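PDB 4OTE: lipoprotein from Clostridium difficile, which probably serves as the substrate-binding lipoprotein of a methionine transporter, as in other members of the NlpA family. Local coordinates for residues A[16-19]-A[20-23]. Residues are numbered along the deposited sequence; the frame is centred on the assembly and turned at random.
Sequences GGEL and LEEL. With ZN (zinc ion), chain G; ZN (zinc ion), chain H.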
loop_
_atom_site.group_PDB
_atom_site.type_symbol
_atom_site.label_atom_id
_atom_site.label_comp_id
_atom_site.label_asym_id
_atom_site.label_seq_id
_atom_site.Cartn_x
_atom_site.Cartn_y
_atom_site.Cartn_z
ATOM N N GLY A 16 -5.296 -1.437 7.444
ATOM C CA GLY A 16 -5.270 -2.703 8.175
ATOM C C GLY A 16 -5.480 -2.601 9.673
ATOM O O GLY A 16 -6.178 -3.433 10.265
ATOM N N GLY A 17 -4.872 -1.592 10.292
ATOM C CA GLY A 17 -4.972 -1.403 11.738
ATOM C C GLY A 17 -6.403 -1.177 12.193
ATOM O O GLY A 17 -6.896 -1.866 13.086
ATOM N N GLU A 18 -7.073 -0.222 11.555
ATOM C CA GLU A 18 -8.443 0.140 11.911
ATOM C C GLU A 18 -9.434 -0.967 11.530
ATOM O O GLU A 18 -10.423 -1.168 12.230
ATOM C CB GLU A 18 -8.815 1.491 11.276
ATOM C CG GLU A 18 -10.281 1.912 11.345
ATOM C CD GLU A 18 -10.869 1.955 12.748
ATOM O OE1 GLU A 18 -10.115 1.947 13.742
ATOM O OE2 GLU A 18 -12.117 2.006 12.860
ATOM N N LEU A 19 -9.154 -1.692 10.444
ATOM C CA LEU A 19 -9.957 -2.863 10.074
ATOM C C LEU A 19 -9.866 -3.939 11.161
ATOM O O LEU A 19 -10.888 -4.441 11.628
ATOM C CB LEU A 19 -9.516 -3.427 8.722
ATOM C CG LEU A 19 -10.106 -4.776 8.291
ATOM C CD1 LEU A 19 -11.630 -4.732 8.264
ATOM C CD2 LEU A 19 -9.557 -5.198 6.934
ATOM N N LEU A 20 -8.644 -4.276 11.568
ATOM C CA LEU A 20 -8.436 -5.244 12.645
ATOM C C LEU A 20 -9.137 -4.822 13.942
ATOM O O LEU A 20 -9.759 -5.653 14.604
ATOM C CB LEU A 20 -6.942 -5.464 12.905
ATOM C CG LEU A 20 -6.177 -6.279 11.857
ATOM C CD1 LEU A 20 -4.677 -6.082 12.010
ATOM C CD2 LEU A 20 -6.540 -7.752 11.932
ATOM N N GLU A 21 -9.047 -3.537 14.291
ATOM C CA GLU A 21 -9.669 -3.023 15.516
ATOM C C GLU A 21 -11.176 -3.252 15.500
ATOM O O GLU A 21 -11.753 -3.669 16.503
ATOM C CB GLU A 21 -9.393 -1.523 15.706
ATOM C CG GLU A 21 -7.957 -1.157 16.067
ATOM C CD GLU A 21 -7.556 -1.517 17.488
ATOM O OE1 GLU A 21 -8.393 -2.053 18.245
ATOM O OE2 GLU A 21 -6.389 -1.251 17.863
ATOM N N GLU A 22 -11.806 -2.983 14.360
ATOM C CA GLU A 22 -13.251 -3.165 14.226
ATOM C C GLU A 22 -13.658 -4.636 14.124
ATOM O O GLU A 22 -14.829 -4.954 14.269
ATOM C CB GLU A 22 -13.781 -2.380 13.023
ATOM C CG GLU A 22 -13.668 -0.869 13.176
ATOM C CD GLU A 22 -14.590 -0.301 14.243
ATOM O OE1 GLU A 22 -15.558 -0.982 14.632
ATOM O OE2 GLU A 22 -14.361 0.840 14.697
ATOM N N LEU A 23 -12.694 -5.522 13.881
ATOM C CA LEU A 23 -12.943 -6.966 13.837
ATOM C C LEU A 23 -12.663 -7.682 15.166
ATOM O O LEU A 23 -12.842 -8.898 15.255
ATOM C CB LEU A 23 -12.107 -7.611 12.725
ATOM C CG LEU A 23 -12.568 -7.311 11.303
ATOM C CD1 LEU A 23 -11.501 -7.727 10.301
ATOM C CD2 LEU A 23 -13.890 -8.003 11.000
HETATM ZN ZN ZN G . -12.680 1.981 14.853
HETATM ZN ZN ZN H . -6.081 -1.479 19.854
#
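Glu18 and Glu22 reach one zinc ion through different first torsions. Glu18 sets CG anti to its backbone N (chi1 170°), beside the carbonyl carbon, and then turns about its CB-CG bond, which carries its carboxylate forward along the helix. In Glu22 CG lies beside the backbone N (chi1 -66°), which tilts the carboxylate back toward Glu18. The zinc sits between them, 2.1 Å from Glu18 OE2 and 2.0 Å from Glu22 OE2. Glu18 OE1 lies 2.8 Å from the zinc, a long and at most weak contact. The two carboxylate planes are turned 67° apart. Their OE2 atoms come within 3.1 Å of each other, and the shared metal probably offsets the repulsion. This is an i, i+4 zinc site on one helical turn, with one more ligand atom from elsewhere. Lys232 also hydrogen-bonds Glu18 OE2. Glu21 turns its carboxylate to a second zinc ion, with OE2 2.0 Å from that metal.

The backbone keeps this spacing. Leu20 N, Glu21 N and Glu22 N donate to the carbonyl O atoms of Gly16, Gly17 and Glu18. The next bond, from Leu23 N to Leu19 O, is weak and bent. On the buried side Leu19 CD1 meets Leu23 CD1 at 3.6 Å.

Helix 13-22 thus has a metal-binding face and an apolar face. Leu19 and Leu23 pack on Leu228 of helix 223-233 and Leu220 of helix 211-220. Leu20 rests on Val9 and Ala11 of strand 6-12 and on Leu34 and Val36 of strand 33-39.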